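Local atomic coordinates of dual oxidase maturation factor 1 (Homo sapiens, PDB entry 7D3F), a protein that may be required for the maturation of the dual oxidase DUOX1 and its transport from the endoplasmic reticulum to the plasma membrane. Residues F188-L193 / L210-I215. Residues are numbered along the deposited sequence; the frame is centred on the assembly and turned at random.
Sequences FLCWLL and LLATGI
Cys190 and Thr213 meet at the centre of an antiparallel helix-helix contact within the transmembrane bundle, where helix 169-199 and helix 203-229, joined by a short turn, form a helical hairpin. Both segments fall in predicted membrane-spanning stretches. Their N-to-C directions differ by 166°, and the axes come within 8.2 Å, a separation suited to small residues at the interface. The backbones are nearest where the CA atoms of Cys190 and Thr213 lie 5.4 Å apart; both residues are buried and aim their CB atoms at the opposing helix. Cys190, with a single heavy atom beyond CB, suits so close an approach.

The hydroxyl of Thr213 lies against Cys190 and Trp191, while its methyl packs on Trp191 alone. OG1 is 3.1 Å from CB of Cys190. It is also close to the backbone N of Trp191, but the angle is too poor for a hydrogen bond. Instead, a chi1 of -59° sets OG1 beside its own backbone N, from where it reaches back one turn and donates a hydrogen bond to the carbonyl oxygen of Met209, which is how a threonine hydroxyl can be satisfied in an apolar setting. The methyl CG2 packs against CB of Trp191 at 4.1 Å.

Trp191 adds little more than its CB here, because CG runs anti to the backbone N (chi1 170°) and carries the indole away toward helix 50-72. There the ring touches Ile63, and NE1 makes a weak hydrogen bond to the carbonyl oxygen of Ser60. The apolar Leu210 packs on Cys261, Leu264 and Met268 of helix 249-274. Beside the central pair, Ala212 is small enough to sit at the margin, and its methyl CB meets SG of Cys190 in a loose apolar contact at 4.5 Å.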
loop_
_atom_site.group_PDB
_atom_site.type_symbol
_atom_site.label_atom_id
_atom_site.label_comp_id
_atom_site.label_asym_id
_atom_site.label_seq_id
_atom_site.Cartn_x
_atom_site.Cartn_y
_atom_site.Cartn_z
ATOM N N PHE B 188 -14.686 5.845 -14.742
ATOM C CA PHE B 188 -14.640 4.423 -14.411
ATOM C C PHE B 188 -15.432 4.123 -13.142
ATOM O O PHE B 188 -16.141 3.110 -13.067
ATOM C CB PHE B 188 -13.188 3.969 -14.262
ATOM C CG PHE B 188 -13.037 2.521 -13.889
ATOM C CD1 PHE B 188 -13.195 1.526 -14.840
ATOM C CD2 PHE B 188 -12.728 2.155 -12.590
ATOM C CE1 PHE B 188 -13.055 0.193 -14.500
ATOM C CE2 PHE B 188 -12.585 0.824 -12.244
ATOM C CZ PHE B 188 -12.749 -0.157 -13.200
ATOM N N LEU B 189 -15.320 4.989 -12.133
ATOM C CA LEU B 189 -16.118 4.817 -10.923
ATOM C C LEU B 189 -17.608 4.927 -11.228
ATOM O O LEU B 189 -18.421 4.161 -10.695
ATOM C CB LEU B 189 -15.703 5.846 -9.871
ATOM C CG LEU B 189 -16.476 5.831 -8.550
ATOM C CD1 LEU B 189 -15.519 5.753 -7.371
ATOM C CD2 LEU B 189 -17.368 7.058 -8.437
ATOM N N CYS B 190 -17.983 5.878 -12.087
ATOM C CA CYS B 190 -19.381 6.008 -12.483
ATOM C C CYS B 190 -19.849 4.784 -13.261
ATOM O O CYS B 190 -21.006 4.373 -13.139
ATOM C CB CYS B 190 -19.579 7.281 -13.305
ATOM S SG CYS B 190 -19.338 8.815 -12.379
ATOM N N TRP B 191 -18.967 4.194 -14.071
ATOM C CA TRP B 191 -19.307 2.961 -14.776
ATOM C C TRP B 191 -19.547 1.818 -13.798
ATOM O O TRP B 191 -20.494 1.038 -13.961
ATOM C CB TRP B 191 -18.195 2.601 -15.763
ATOM C CG TRP B 191 -18.324 1.230 -16.360
ATOM C CD1 TRP B 191 -19.128 0.860 -17.398
ATOM C CD2 TRP B 191 -17.615 0.049 -15.961
ATOM N NE1 TRP B 191 -18.970 -0.478 -17.667
ATOM C CE2 TRP B 191 -18.046 -0.998 -16.799
ATOM C CE3 TRP B 191 -16.661 -0.225 -14.977
ATOM C CZ2 TRP B 191 -17.556 -2.298 -16.683
ATOM C CZ3 TRP B 191 -16.175 -1.516 -14.863
ATOM C CH2 TRP B 191 -16.624 -2.536 -15.710
ATOM N N LEU B 192 -18.695 1.703 -12.776
ATOM C CA LEU B 192 -18.902 0.689 -11.745
ATOM C C LEU B 192 -20.241 0.891 -11.044
ATOM O O LEU B 192 -21.002 -0.063 -10.837
ATOM C CB LEU B 192 -17.759 0.729 -10.729
ATOM C CG LEU B 192 -16.403 0.149 -11.130
ATOM C CD1 LEU B 192 -15.370 0.453 -10.057
ATOM C CD2 LEU B 192 -16.512 -1.348 -11.355
ATOM N N LEU B 193 -20.547 2.139 -10.680
ATOM C CA LEU B 193 -21.805 2.422 -9.998
ATOM C C LEU B 193 -23.004 2.147 -10.900
ATOM O O LEU B 193 -24.032 1.645 -10.434
ATOM C CB LEU B 193 -21.817 3.866 -9.498
ATOM C CG LEU B 193 -20.841 4.152 -8.353
ATOM C CD1 LEU B 193 -20.974 5.585 -7.868
ATOM C CD2 LEU B 193 -21.056 3.171 -7.209
ATOM N N LEU B 210 -24.752 5.980 -16.213
ATOM C CA LEU B 210 -24.108 5.737 -17.504
ATOM C C LEU B 210 -23.948 7.036 -18.289
ATOM O O LEU B 210 -22.906 7.277 -18.920
ATOM C CB LEU B 210 -24.915 4.713 -18.301
ATOM C CG LEU B 210 -24.298 4.166 -19.587
ATOM C CD1 LEU B 210 -22.940 3.543 -19.306
ATOM C CD2 LEU B 210 -25.231 3.150 -20.224
ATOM N N LEU B 211 -24.976 7.889 -18.256
ATOM C CA LEU B 211 -24.875 9.197 -18.895
ATOM C C LEU B 211 -23.761 10.026 -18.266
ATOM O O LEU B 211 -23.034 10.735 -18.969
ATOM C CB LEU B 211 -26.218 9.925 -18.802
ATOM C CG LEU B 211 -26.457 11.164 -19.671
ATOM C CD1 LEU B 211 -27.935 11.290 -19.996
ATOM C CD2 LEU B 211 -25.963 12.431 -18.987
ATOM N N ALA B 212 -23.617 9.950 -16.942
ATOM C CA ALA B 212 -22.535 10.658 -16.263
ATOM C C ALA B 212 -21.173 10.112 -16.671
ATOM O O ALA B 212 -20.209 10.872 -16.800
ATOM C CB ALA B 212 -22.719 10.569 -14.748
ATOM N N THR B 213 -21.071 8.794 -16.859
ATOM C CA THR B 213 -19.828 8.208 -17.356
ATOM C C THR B 213 -19.468 8.784 -18.720
ATOM O O THR B 213 -18.319 9.184 -18.962
ATOM C CB THR B 213 -19.961 6.686 -17.442
ATOM O OG1 THR B 213 -20.266 6.150 -16.149
ATOM C CG2 THR B 213 -18.671 6.064 -17.955
ATOM N N GLY B 214 -20.448 8.839 -19.624
ATOM C CA GLY B 214 -20.202 9.440 -20.926
ATOM C C GLY B 214 -19.819 10.905 -20.830
ATOM O O GLY B 214 -18.927 11.378 -21.544
ATOM N N ILE B 215 -20.488 11.644 -19.942
ATOM C CA ILE B 215 -20.192 13.061 -19.758
ATOM C C ILE B 215 -18.764 13.249 -19.268
ATOM O O ILE B 215 -18.048 14.142 -19.732
ATOM C CB ILE B 215 -21.211 13.701 -18.796
ATOM C CG1 ILE B 215 -22.577 13.831 -19.473
ATOM C CG2 ILE B 215 -20.723 15.058 -18.311
ATOM C CD1 ILE B 215 -22.556 14.670 -20.732
#